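Long-range contacts in N-acetyl-L-2,4-diaminobutyric acid deacetylase (Ruegeria pomeroyi, PDB 6TWM), which probably removes the acetyl group from N-acetyl-L-2,4-diaminobutyric acid with the help of zinc, a step in bacterial ectoine breakdown: residues D22-G27 and P46-K51; F28-H33 and W40-I45; E275-L280 and L290-P295; Y306-A311 and A330-T335. All coordinates share one frame; numbering follows the deposited sequence.

Interaction 1: D22-G27 and P46-K51; sequences DGVFHG and PLTVIK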
loop_
_atom_site.group_PDB
_atom_site.type_symbol
_atom_site.label_atom_id
_atom_site.label_comp_id
_atom_site.label_asym_id
_atom_site.label_seq_id
_atom_site.Cartn_x
_atom_site.Cartn_y
_atom_site.Cartn_z
ATOM N N ASP A 22 16.855 18.558 -13.979
ATOM C CA ASP A 22 17.620 17.341 -14.207
ATOM C C ASP A 22 18.584 17.096 -13.052
ATOM O O ASP A 22 19.204 18.028 -12.532
ATOM C CB ASP A 22 18.395 17.437 -15.522
ATOM C CG ASP A 22 17.490 17.455 -16.736
ATOM O OD1 ASP A 22 16.397 16.855 -16.678
ATOM O OD2 ASP A 22 17.875 18.066 -17.754
ATOM N N GLY A 23 18.706 15.833 -12.650
ATOM C CA GLY A 23 19.649 15.428 -11.633
ATOM C C GLY A 23 19.001 14.563 -10.579
ATOM O O GLY A 23 17.850 14.132 -10.706
ATOM N N VAL A 24 19.760 14.294 -9.521
ATOM C CA VAL A 24 19.299 13.514 -8.381
ATOM C C VAL A 24 19.250 14.444 -7.180
ATOM O O VAL A 24 20.256 15.071 -6.830
ATOM C CB VAL A 24 20.204 12.302 -8.114
ATOM C CG1 VAL A 24 19.700 11.512 -6.907
ATOM C CG2 VAL A 24 20.282 11.416 -9.355
ATOM N N PHE A 25 18.082 14.542 -6.553
ATOM C CA PHE A 25 17.885 15.458 -5.440
ATOM C C PHE A 25 17.383 14.686 -4.232
ATOM O O PHE A 25 16.439 13.900 -4.342
ATOM C CB PHE A 25 16.893 16.564 -5.801
ATOM C CG PHE A 25 17.406 17.513 -6.837
ATOM C CD1 PHE A 25 17.328 17.202 -8.183
ATOM C CD2 PHE A 25 17.984 18.713 -6.461
ATOM C CE1 PHE A 25 17.804 18.078 -9.138
ATOM C CE2 PHE A 25 18.468 19.592 -7.403
ATOM C CZ PHE A 25 18.374 19.278 -8.748
ATOM N N HIS A 26 18.012 14.918 -3.084
ATOM C CA HIS A 26 17.558 14.370 -1.810
ATOM C C HIS A 26 17.197 15.536 -0.902
ATOM O O HIS A 26 18.071 16.308 -0.498
ATOM C CB HIS A 26 18.627 13.484 -1.174
ATOM C CG HIS A 26 19.185 12.453 -2.105
ATOM N ND1 HIS A 26 18.403 11.477 -2.687
ATOM C CD2 HIS A 26 20.445 12.241 -2.550
ATOM C CE1 HIS A 26 19.158 10.713 -3.456
ATOM N NE2 HIS A 26 20.402 11.154 -3.389
ATOM N N GLY A 27 15.911 15.663 -0.587
ATOM C CA GLY A 27 15.434 16.741 0.252
ATOM C C GLY A 27 14.174 16.348 0.990
ATOM O O GLY A 27 13.925 15.158 1.199
ATOM N N PRO A 46 10.772 13.009 4.002
ATOM C CA PRO A 46 11.898 12.773 3.091
ATOM C C PRO A 46 11.418 12.375 1.705
ATOM O O PRO A 46 10.475 11.597 1.553
ATOM C CB PRO A 46 12.667 11.628 3.765
ATOM C CG PRO A 46 12.127 11.560 5.176
ATOM C CD PRO A 46 10.704 11.996 5.063
ATOM N N LEU A 47 12.079 12.920 0.687
ATOM C CA LEU A 47 11.761 12.546 -0.682
ATOM C C LEU A 47 12.994 12.704 -1.558
ATOM O O LEU A 47 13.929 13.441 -1.233
ATOM C CB LEU A 47 10.599 13.371 -1.252
ATOM C CG LEU A 47 10.876 14.841 -1.557
ATOM C CD1 LEU A 47 9.837 15.395 -2.513
ATOM C CD2 LEU A 47 10.880 15.633 -0.280
ATOM N N THR A 48 12.980 11.989 -2.677
ATOM C CA THR A 48 14.028 12.065 -3.681
ATOM C C THR A 48 13.382 12.295 -5.036
ATOM O O THR A 48 12.431 11.596 -5.399
ATOM C CB THR A 48 14.874 10.788 -3.708
ATOM O OG1 THR A 48 15.658 10.712 -2.513
ATOM C CG2 THR A 48 15.801 10.769 -4.924
ATOM N N VAL A 49 13.885 13.284 -5.768
ATOM C CA VAL A 49 13.496 13.524 -7.152
ATOM C C VAL A 49 14.676 13.165 -8.041
ATOM O O VAL A 49 15.793 13.653 -7.829
ATOM C CB VAL A 49 13.059 14.982 -7.380
ATOM C CG1 VAL A 49 12.660 15.185 -8.833
ATOM C CG2 VAL A 49 11.912 15.349 -6.454
ATOM N N ILE A 50 14.436 12.294 -9.018
ATOM C CA ILE A 50 15.416 11.960 -10.043
ATOM C C ILE A 50 14.777 12.246 -11.393
ATOM O O ILE A 50 13.757 11.638 -11.744
ATOM C CB ILE A 50 15.881 10.497 -9.947
ATOM C CG1 ILE A 50 16.605 10.255 -8.620
ATOM C CG2 ILE A 50 16.795 10.151 -11.114
ATOM C CD1 ILE A 50 16.931 8.804 -8.352
ATOM N N LYS A 51 15.363 13.178 -12.140
ATOM C CA LYS A 51 14.823 13.609 -13.421
ATOM C C LYS A 51 15.931 13.646 -14.460
ATOM O O LYS A 51 17.059 14.054 -14.166
ATOM C CB LYS A 51 14.165 14.992 -13.313
ATOM C CG LYS A 51 13.762 15.583 -14.656
ATOM C CD LYS A 51 12.953 16.855 -14.499
ATOM C CE LYS A 51 12.589 17.426 -15.853
ATOM N NZ LYS A 51 11.636 18.556 -15.721
#
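His26 and Thr48 share the one side-chain hydrogen bond of this contact: ND1 of His26 stands 2.9 Å from OG1 of Thr48, at the rim of the imidazole and close to its plane, an arrangement that is likely to restrict the rotation of the ring. OG1 gets there by lying beside its own backbone N, with chi1 at -70°, while the methyl CG2 of Thr48 packs against ND1 and CE1 of the same ring. Six backbone bonds carry the rest of the polar load, in three reciprocal pairs: Gly23 with Lys51, Phe25 with Val49, Gly27 with Leu47. The N of Phe25 to the O of Val49 is the shortest at 2.8 Å, and this O also lies at the edge of the Phe25 ring. In backbone terms, Val24-Ile50 and His26-Thr48 are the non-hydrogen-bonded pairs between them.

This alternation, with strand axes 170° apart, is that of an antiparallel beta hairpin, strands 23-32 and 42-52, near one margin of the large mixed sheet. Its inner strand is bonded on through Thr48 and Ile50 to Ile93 and Leu91.

On the face of His26 and Thr48, Val24 and Ile50 run side by side, CG1 of Val24 lying 3.8 Å from CG1 of Ile50. On the other face Phe25 CB meets Val49 CB at 4.4 Å, and the side chain of Phe25 packs on Ile17 and Pro18. Asp22 lies across the extended chain of Lys51, its OD1 3.6 Å from Lys51 CG, yet the polar ends part: OD1 accepts from Gly53 N, and Lys51 NZ bonds to Asp20 O.

Interaction 2: F28-H33 and W40-I45; sequences FLKLPH and WGSVMI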
loop_
_atom_site.group_PDB
_atom_site.type_symbol
_atom_site.label_atom_id
_atom_site.label_comp_id
_atom_site.label_asym_id
_atom_site.label_seq_id
_atom_site.Cartn_x
_atom_site.Cartn_y
_atom_site.Cartn_z
ATOM N N PHE A 28 13.364 17.326 1.390
ATOM C CA PHE A 28 12.170 17.032 2.165
ATOM C C PHE A 28 11.002 17.887 1.698
ATOM O O PHE A 28 11.179 18.984 1.162
ATOM C CB PHE A 28 12.393 17.248 3.670
ATOM C CG PHE A 28 13.741 16.797 4.153
ATOM C CD1 PHE A 28 14.843 17.632 4.061
ATOM C CD2 PHE A 28 13.908 15.526 4.681
ATOM C CE1 PHE A 28 16.087 17.214 4.502
ATOM C CE2 PHE A 28 15.148 15.101 5.121
ATOM C CZ PHE A 28 16.239 15.947 5.032
ATOM N N LEU A 29 9.799 17.348 1.890
ATOM C CA LEU A 29 8.571 18.130 1.844
ATOM C C LEU A 29 8.344 18.697 3.239
ATOM O O LEU A 29 7.999 17.959 4.168
ATOM C CB LEU A 29 7.392 17.270 1.401
ATOM C CG LEU A 29 7.417 16.729 -0.026
ATOM C CD1 LEU A 29 6.121 16.003 -0.313
ATOM C CD2 LEU A 29 7.636 17.853 -1.022
ATOM N N LYS A 30 8.546 20.002 3.391
ATOM C CA LYS A 30 8.526 20.641 4.704
ATOM C C LYS A 30 7.109 21.108 5.015
ATOM O O LYS A 30 6.639 22.117 4.482
ATOM C CB LYS A 30 9.522 21.788 4.744
ATOM C CG LYS A 30 9.515 22.537 6.033
ATOM C CD LYS A 30 10.745 23.376 6.145
ATOM C CE LYS A 30 10.521 24.431 7.185
ATOM N NZ LYS A 30 9.636 25.536 6.707
ATOM N N LEU A 31 6.427 20.369 5.889
ATOM C CA LEU A 31 5.076 20.702 6.309
ATOM C C LEU A 31 5.141 21.405 7.655
ATOM O O LEU A 31 5.515 20.771 8.656
ATOM C CB LEU A 31 4.222 19.439 6.401
ATOM C CG LEU A 31 2.885 19.478 7.147
ATOM C CD1 LEU A 31 1.964 20.556 6.594
ATOM C CD2 LEU A 31 2.218 18.115 7.076
ATOM N N PRO A 32 4.809 22.694 7.735
ATOM C CA PRO A 32 4.873 23.392 9.024
ATOM C C PRO A 32 3.957 22.735 10.044
ATOM O O PRO A 32 2.843 22.314 9.724
ATOM C CB PRO A 32 4.412 24.813 8.680
ATOM C CG PRO A 32 4.661 24.950 7.209
ATOM C CD PRO A 32 4.409 23.591 6.637
ATOM N N HIS A 33 4.445 22.640 11.283
ATOM C CA HIS A 33 3.691 21.982 12.349
ATOM C C HIS A 33 4.082 22.630 13.674
ATOM O O HIS A 33 5.135 22.314 14.236
ATOM C CB HIS A 33 3.957 20.482 12.366
ATOM C CG HIS A 33 3.074 19.723 13.307
ATOM N ND1 HIS A 33 3.466 18.551 13.915
ATOM C CD2 HIS A 33 1.816 19.970 13.742
ATOM C CE1 HIS A 33 2.489 18.108 14.686
ATOM N NE2 HIS A 33 1.476 18.951 14.599
ATOM N N TRP A 40 7.996 26.406 16.300
ATOM C CA TRP A 40 8.204 26.731 14.893
ATOM C C TRP A 40 8.678 25.502 14.126
ATOM O O TRP A 40 9.524 25.590 13.234
ATOM C CB TRP A 40 9.198 27.879 14.737
ATOM C CG TRP A 40 8.541 29.219 14.610
ATOM C CD1 TRP A 40 7.223 29.464 14.358
ATOM C CD2 TRP A 40 9.172 30.499 14.728
ATOM N NE1 TRP A 40 6.994 30.819 14.312
ATOM C CE2 TRP A 40 8.174 31.476 14.537
ATOM C CE3 TRP A 40 10.482 30.914 14.978
ATOM C CZ2 TRP A 40 8.446 32.840 14.588
ATOM C CZ3 TRP A 40 10.747 32.269 15.030
ATOM C CH2 TRP A 40 9.736 33.214 14.833
ATOM N N GLY A 41 8.125 24.340 14.468
ATOM C CA GLY A 41 8.589 23.082 13.929
ATOM C C GLY A 41 7.954 22.730 12.600
ATOM O O GLY A 41 7.081 23.422 12.078
ATOM N N SER A 42 8.414 21.609 12.051
ATOM C CA SER A 42 7.963 21.144 10.752
ATOM C C SER A 42 7.990 19.627 10.731
ATOM O O SER A 42 8.740 18.993 11.479
ATOM C CB SER A 42 8.845 21.684 9.621
ATOM O OG SER A 42 9.209 23.032 9.857
ATOM N N VAL A 43 7.160 19.050 9.874
ATOM C CA VAL A 43 7.306 17.654 9.486
ATOM C C VAL A 43 8.149 17.629 8.220
ATOM O O VAL A 43 7.761 18.198 7.193
ATOM C CB VAL A 43 5.945 16.979 9.266
ATOM C CG1 VAL A 43 6.139 15.538 8.808
ATOM C CG2 VAL A 43 5.116 17.026 10.541
ATOM N N MET A 44 9.313 16.991 8.295
ATOM C CA MET A 44 10.258 16.942 7.183
ATOM C C MET A 44 10.090 15.594 6.490
ATOM O O MET A 44 10.783 14.622 6.798
ATOM C CB MET A 44 11.683 17.158 7.677
ATOM C CG MET A 44 11.883 18.472 8.414
ATOM S SD MET A 44 11.772 19.911 7.329
ATOM C CE MET A 44 13.376 19.852 6.538
ATOM N N ILE A 45 9.157 15.543 5.545
ATOM C CA ILE A 45 8.853 14.316 4.812
ATOM C C ILE A 45 9.966 14.050 3.808
ATOM O O ILE A 45 10.101 14.792 2.824
ATOM C CB ILE A 45 7.490 14.405 4.111
ATOM C CG1 ILE A 45 6.391 14.733 5.123
ATOM C CG2 ILE A 45 7.187 13.105 3.387
ATOM C CD1 ILE A 45 5.057 15.061 4.491
#
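Lys30 lies along Met44 and Ser42, and its chain can be traced atom by atom. CB faces the sulfur of Met44; CG is wedged between Met44 SD, at 3.7 Å, and Ser42 CB; CD stays beside SD; CE reaches Ser42 OG at 3.3 Å. A bend at the last torsion, chi4 -75°, turns NZ aside, so that the ammonium stands 4.0 Å from Ser42 OG, too far for a hydrogen bond. With an alanine here the contacts on Met44 SD and Ser42 CB would probably be lost and the thioether left freer to turn.

Met44 folds back at chi2 and chi3, which carries CE to the Phe28 ring, 3.6 Å from CD1. The opposite face holds Leu29 with Ile45 and Leu31 with Val43, their CB atoms 3.9 Å apart in the first pair. It is directed inward: Leu29 and Leu31 pack on helix 128-140, Val43 and Ile45 on Tyr99 of helix 99-104.

Backbone bonds pair Leu29 with Ile45 and Leu31 with Val43 in both directions, and His33 N gives one more to Gly41 O. With the strands 162° apart, this is the loop end of the hairpin of strands 23-32 and 42-52. Its two faces thus differ in chemistry: aliphatic branches bury against helices, whereas on the other face the lysine offers its methylenes to the thioether of Met44 rather than a charge pair across the strands.

Interaction 3: E275-L280 and L290-P295; sequences EMMIDL and LARVWP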
loop_
_atom_site.group_PDB
_atom_site.type_symbol
_atom_site.label_atom_id
_atom_site.label_comp_id
_atom_site.label_asym_id
_atom_site.label_seq_id
_atom_site.Cartn_x
_atom_site.Cartn_y
_atom_site.Cartn_z
ATOM N N GLU A 275 -6.221 -19.030 16.699
ATOM C CA GLU A 275 -5.559 -20.216 16.159
ATOM C C GLU A 275 -5.949 -20.355 14.692
ATOM O O GLU A 275 -7.060 -20.791 14.376
ATOM C CB GLU A 275 -5.920 -21.481 16.935
ATOM C CG GLU A 275 -5.182 -22.705 16.403
ATOM C CD GLU A 275 -5.628 -24.009 17.032
ATOM O OE1 GLU A 275 -6.622 -24.004 17.786
ATOM O OE2 GLU A 275 -4.973 -25.041 16.771
ATOM N N MET A 276 -5.033 -19.988 13.801
ATOM C CA MET A 276 -5.243 -20.214 12.378
ATOM C C MET A 276 -5.064 -21.693 12.065
ATOM O O MET A 276 -4.062 -22.302 12.453
ATOM C CB MET A 276 -4.266 -19.372 11.558
ATOM C CG MET A 276 -4.635 -19.236 10.090
ATOM S SD MET A 276 -6.060 -18.162 9.830
ATOM C CE MET A 276 -6.600 -18.690 8.205
ATOM N N MET A 277 -6.040 -22.275 11.368
ATOM C CA MET A 277 -6.011 -23.701 11.069
ATOM C C MET A 277 -5.450 -24.025 9.691
ATOM O O MET A 277 -4.957 -25.139 9.490
ATOM C CB MET A 277 -7.418 -24.297 11.196
ATOM C CG MET A 277 -8.014 -24.174 12.589
ATOM S SD MET A 277 -6.893 -24.723 13.892
ATOM C CE MET A 277 -6.741 -26.466 13.507
ATOM N N ILE A 278 -5.513 -23.092 8.743
ATOM C CA ILE A 278 -4.953 -23.278 7.410
ATOM C C ILE A 278 -4.075 -22.075 7.091
ATOM O O ILE A 278 -4.490 -20.929 7.297
ATOM C CB ILE A 278 -6.052 -23.454 6.344
ATOM C CG1 ILE A 278 -7.068 -24.508 6.791
ATOM C CG2 ILE A 278 -5.444 -23.866 5.026
ATOM C CD1 ILE A 278 -8.245 -24.664 5.853
ATOM N N ASP A 279 -2.871 -22.335 6.588
ATOM C CA ASP A 279 -1.891 -21.278 6.387
ATOM C C ASP A 279 -2.264 -20.384 5.205
ATOM O O ASP A 279 -3.088 -20.734 4.355
ATOM C CB ASP A 279 -0.500 -21.873 6.160
ATOM C CG ASP A 279 0.110 -22.430 7.429
ATOM O OD1 ASP A 279 -0.190 -21.897 8.518
ATOM O OD2 ASP A 279 0.890 -23.399 7.336
ATOM N N LEU A 280 -1.634 -19.207 5.169
ATOM C CA LEU A 280 -1.777 -18.289 4.046
ATOM C C LEU A 280 -1.428 -18.979 2.737
ATOM O O LEU A 280 -0.509 -19.798 2.674
ATOM C CB LEU A 280 -0.868 -17.072 4.239
ATOM C CG LEU A 280 -1.445 -15.770 4.798
ATOM C CD1 LEU A 280 -0.333 -14.756 5.004
ATOM C CD2 LEU A 280 -2.514 -15.201 3.878
ATOM N N LEU A 290 -11.453 -22.369 8.890
ATOM C CA LEU A 290 -10.373 -21.404 8.696
ATOM C C LEU A 290 -9.589 -21.187 9.982
ATOM O O LEU A 290 -8.355 -21.260 9.989
ATOM C CB LEU A 290 -10.934 -20.066 8.218
ATOM C CG LEU A 290 -11.545 -19.921 6.831
ATOM C CD1 LEU A 290 -12.426 -18.688 6.819
ATOM C CD2 LEU A 290 -10.453 -19.807 5.787
ATOM N N ALA A 291 -10.293 -20.901 11.074
ATOM C CA ALA A 291 -9.652 -20.524 12.324
ATOM C C ALA A 291 -10.582 -20.858 13.479
ATOM O O ALA A 291 -11.802 -20.952 13.316
ATOM C CB ALA A 291 -9.292 -19.034 12.335
ATOM N N ARG A 292 -9.978 -21.050 14.648
ATOM C CA ARG A 292 -10.696 -21.235 15.900
ATOM C C ARG A 292 -10.138 -20.257 16.922
ATOM O O ARG A 292 -8.926 -20.029 16.974
ATOM C CB ARG A 292 -10.572 -22.675 16.409
ATOM C CG ARG A 292 -11.261 -23.676 15.508
ATOM C CD ARG A 292 -10.982 -25.111 15.910
ATOM N NE ARG A 292 -9.790 -25.260 16.737
ATOM C CZ ARG A 292 -9.241 -26.436 17.025
ATOM N NH1 ARG A 292 -9.784 -27.547 16.548
ATOM N NH2 ARG A 292 -8.154 -26.504 17.784
ATOM N N VAL A 293 -11.022 -19.670 17.723
ATOM C CA VAL A 293 -10.644 -18.666 18.708
ATOM C C VAL A 293 -10.954 -19.220 20.090
ATOM O O VAL A 293 -12.105 -19.567 20.385
ATOM C CB VAL A 293 -11.357 -17.330 18.461
ATOM C CG1 VAL A 293 -11.065 -16.362 19.574
ATOM C CG2 VAL A 293 -10.916 -16.740 17.128
ATOM N N TRP A 294 -9.916 -19.313 20.941
ATOM C CA TRP A 294 -9.909 -19.821 22.301
ATOM C C TRP A 294 -10.186 -18.698 23.297
ATOM O O TRP A 294 -9.862 -17.535 23.040
ATOM C CB TRP A 294 -8.561 -20.470 22.617
ATOM C CG TRP A 294 -8.299 -21.720 21.822
ATOM C CD1 TRP A 294 -7.468 -21.850 20.747
ATOM C CD2 TRP A 294 -8.886 -23.011 22.033
ATOM N NE1 TRP A 294 -7.496 -23.142 20.280
ATOM C CE2 TRP A 294 -8.360 -23.875 21.052
ATOM C CE3 TRP A 294 -9.802 -23.522 22.957
ATOM C CZ2 TRP A 294 -8.720 -25.219 20.969
ATOM C CZ3 TRP A 294 -10.158 -24.855 22.873
ATOM C CH2 TRP A 294 -9.618 -25.688 21.887
ATOM N N PRO A 295 -10.790 -19.023 24.439
ATOM C CA PRO A 295 -11.105 -17.982 25.426
ATOM C C PRO A 295 -9.854 -17.401 26.067
ATOM O O PRO A 295 -8.905 -18.118 26.393
ATOM C CB PRO A 295 -11.959 -18.724 26.462
ATOM C CG PRO A 295 -12.478 -19.930 25.741
ATOM C CD PRO A 295 -11.390 -20.320 24.794
#
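The antiparallel pairing of strands 272-276 and 289-294 in the four-stranded sheet joins Glu275 to Arg292, which bond N to O in both directions; just past the strand end Met277 N reaches Leu290 O at 2.9 Å. On its other edge strand 289-294 has a classic beta bulge, Leu290 and Ala291 both facing Tyr306.

Glu275 OE1 is gripped twice. Arg292 NH2 meets it at 2.9 Å on the syn side, in a salt bridge with carboxylate and guanidinium planes 73° apart; Trp294 NE1 comes at 2.8 Å on the anti side, in the plane of the indole. Both donors are tilted out of the carboxylate plane, approaching from opposite faces. With CG anti to the backbone N (chi1 -178°) and an extended chain, the acid runs alongside both partners. Met277 SD lies over one face of the guanidinium, 4.1 Å from Arg292 NE, and on the other side of the sheet Met276 SD touches Ala291 CB.

A glutamine in place of Glu275 would probably leave Arg292 without its countercharge and weaken the hold on the indole N-H. Two donors converging on one oxygen are likely to favour the ionised carboxylate and restrict its rotation.

Interaction 4: Y306-A311 and A330-T335; sequences YRARRA and AVVGVT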
loop_
_atom_site.group_PDB
_atom_site.type_symbol
_atom_site.label_atom_id
_atom_site.label_comp_id
_atom_site.label_asym_id
_atom_site.label_seq_id
_atom_site.Cartn_x
_atom_site.Cartn_y
_atom_site.Cartn_z
ATOM N N TYR A 306 -14.597 -20.571 12.977
ATOM C CA TYR A 306 -14.882 -19.699 11.844
ATOM C C TYR A 306 -14.579 -20.471 10.568
ATOM O O TYR A 306 -13.460 -20.962 10.387
ATOM C CB TYR A 306 -14.053 -18.415 11.913
ATOM C CG TYR A 306 -14.453 -17.500 13.046
ATOM C CD1 TYR A 306 -15.547 -16.655 12.927
ATOM C CD2 TYR A 306 -13.738 -17.485 14.239
ATOM C CE1 TYR A 306 -15.917 -15.819 13.961
ATOM C CE2 TYR A 306 -14.100 -16.651 15.278
ATOM C CZ TYR A 306 -15.190 -15.819 15.135
ATOM O OH TYR A 306 -15.556 -14.986 16.167
ATOM N N ARG A 307 -15.571 -20.582 9.692
ATOM C CA ARG A 307 -15.464 -21.422 8.513
ATOM C C ARG A 307 -15.557 -20.587 7.246
ATOM O O ARG A 307 -16.222 -19.545 7.211
ATOM C CB ARG A 307 -16.547 -22.504 8.518
ATOM C CG ARG A 307 -16.354 -23.507 9.638
ATOM C CD ARG A 307 -17.369 -24.628 9.597
ATOM N NE ARG A 307 -17.140 -25.572 10.686
ATOM C CZ ARG A 307 -16.277 -26.581 10.629
ATOM N NH1 ARG A 307 -15.563 -26.787 9.531
ATOM N NH2 ARG A 307 -16.129 -27.386 11.673
ATOM N N ALA A 308 -14.871 -21.053 6.206
ATOM C CA ALA A 308 -14.908 -20.380 4.918
ATOM C C ALA A 308 -16.304 -20.459 4.320
ATOM O O ALA A 308 -16.966 -21.499 4.378
ATOM C CB ALA A 308 -13.892 -20.998 3.958
ATOM N N ARG A 309 -16.756 -19.346 3.755
ATOM C CA ARG A 309 -18.019 -19.299 3.037
ATOM C C ARG A 309 -17.814 -19.267 1.530
ATOM O O ARG A 309 -18.785 -19.130 0.781
ATOM C CB ARG A 309 -18.840 -18.096 3.498
ATOM C CG ARG A 309 -19.091 -18.083 4.999
ATOM C CD ARG A 309 -20.257 -17.185 5.369
ATOM N NE ARG A 309 -20.091 -15.833 4.844
ATOM C CZ ARG A 309 -19.351 -14.893 5.422
ATOM N NH1 ARG A 309 -18.701 -15.153 6.550
ATOM N NH2 ARG A 309 -19.259 -13.691 4.871
ATOM N N ARG A 310 -16.569 -19.399 1.076
ATOM C CA ARG A 310 -16.241 -19.407 -0.341
ATOM C C ARG A 310 -14.958 -20.201 -0.538
ATOM O O ARG A 310 -14.054 -20.145 0.300
ATOM C CB ARG A 310 -16.079 -17.984 -0.883
ATOM C CG ARG A 310 -15.849 -17.909 -2.381
ATOM C CD ARG A 310 -16.056 -16.494 -2.875
ATOM N NE ARG A 310 -17.422 -16.050 -2.627
ATOM C CZ ARG A 310 -18.428 -16.235 -3.473
ATOM N NH1 ARG A 310 -18.216 -16.843 -4.633
ATOM N NH2 ARG A 310 -19.644 -15.804 -3.165
ATOM N N ALA A 311 -14.891 -20.938 -1.641
ATOM C CA ALA A 311 -13.725 -21.749 -1.955
ATOM C C ALA A 311 -12.684 -20.923 -2.699
ATOM O O ALA A 311 -13.011 -19.998 -3.447
ATOM C CB ALA A 311 -14.117 -22.966 -2.794
ATOM N N ALA A 330 -10.264 -13.921 8.139
ATOM C CA ALA A 330 -9.592 -14.394 6.935
ATOM C C ALA A 330 -10.335 -13.901 5.703
ATOM O O ALA A 330 -11.513 -13.537 5.762
ATOM C CB ALA A 330 -9.489 -15.924 6.916
ATOM N N VAL A 331 -9.620 -13.899 4.582
ATOM C CA VAL A 331 -10.172 -13.537 3.284
ATOM C C VAL A 331 -9.827 -14.640 2.295
ATOM O O VAL A 331 -8.679 -15.095 2.243
ATOM C CB VAL A 331 -9.640 -12.180 2.788
ATOM C CG1 VAL A 331 -10.246 -11.836 1.437
ATOM C CG2 VAL A 331 -9.949 -11.101 3.799
ATOM N N VAL A 332 -10.817 -15.072 1.520
ATOM C CA VAL A 332 -10.635 -16.099 0.502
ATOM C C VAL A 332 -10.592 -15.430 -0.866
ATOM O O VAL A 332 -11.504 -14.677 -1.227
ATOM C CB VAL A 332 -11.756 -17.152 0.564
ATOM C CG1 VAL A 332 -11.616 -18.151 -0.575
ATOM C CG2 VAL A 332 -11.740 -17.864 1.906
ATOM N N GLY A 333 -9.528 -15.691 -1.619
ATOM C CA GLY A 333 -9.449 -15.297 -3.016
ATOM C C GLY A 333 -9.812 -16.482 -3.895
ATOM O O GLY A 333 -9.460 -17.621 -3.589
ATOM N N VAL A 334 -10.517 -16.205 -4.988
ATOM C CA VAL A 334 -11.096 -17.254 -5.819
ATOM C C VAL A 334 -10.152 -17.582 -6.968
ATOM O O VAL A 334 -9.367 -16.740 -7.423
ATOM C CB VAL A 334 -12.495 -16.847 -6.327
ATOM C CG1 VAL A 334 -13.274 -18.068 -6.794
ATOM C CG2 VAL A 334 -13.257 -16.131 -5.226
ATOM N N THR A 335 -10.250 -18.823 -7.452
ATOM C CA THR A 335 -9.322 -19.428 -8.413
ATOM C C THR A 335 -7.894 -19.400 -7.881
ATOM O O THR A 335 -7.524 -20.214 -7.034
ATOM C CB THR A 335 -9.355 -18.741 -9.800
ATOM O OG1 THR A 335 -8.430 -17.646 -9.819
ATOM C CG2 THR A 335 -10.753 -18.244 -10.136
#
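Val332 is at the centre of this contact, its CG1 lying 3.3 Å from the backbone O of Arg310 and 3.7 Å from the carbonyl carbon of Ala311. The other branch, CG2, also approaches Arg310 O, at 3.6 Å, and meets the methyl CB of Ala308 at 4.3 Å. CG1 stands anti to the backbone N of Val332 (chi1 175°), and this places both methyls against the carbonyl O of Arg310. Farther along, Arg310 CD crosses Val334 CG2 at 3.7 Å, while Val334 CG1 approaches Ala311 O at 3.9 Å. No hydrogen bond joins the two segments.

The contact is apolar packing of a loop on a strand end: the link 308-311, which leads out of edge strand 304-307 of the four-stranded sheet into strand 312-318, lies on the end of strand 328-333, a member of the five-stranded sheet. CA atoms come no closer than 6.5 Å, between Ala311 and Val334, well beyond strand pairing.

Outside the two segments, the side chain of Arg310 touches Cys264 and its guanidinium forms a salt bridge through NH2 to Asp261 OD2, which is likely to hold the tip in place. Val284 lies against both Ala308 and Val332, and Pro260 packs on Val334. Backbone bonds from Ala308 to Gly287 and Asp288 position the link.

Along the chain interaction 2 lies within the span bounded by interaction 1, both on the hairpin of strands 23-32 and 42-52; their centres are 17 Å apart and Leu47 packs on Phe28 and Leu29 where they join. Interactions 3 and 4 follow much later, centres 13 Å apart, and meet where Tyr306 pairs with Leu290 and Ala291 in the four-stranded sheet. The two groups stand on opposite sides of the chain's centre, with centres 44 to 46 Å apart. The hairpin belongs to the large mixed sheet, which also holds strand 211-216 with the zinc-binding residue Glu216, whereas the later pair builds the smaller beta-rich C-terminal part, whose Gly333 lies about 12 Å from the Glu216 side chain.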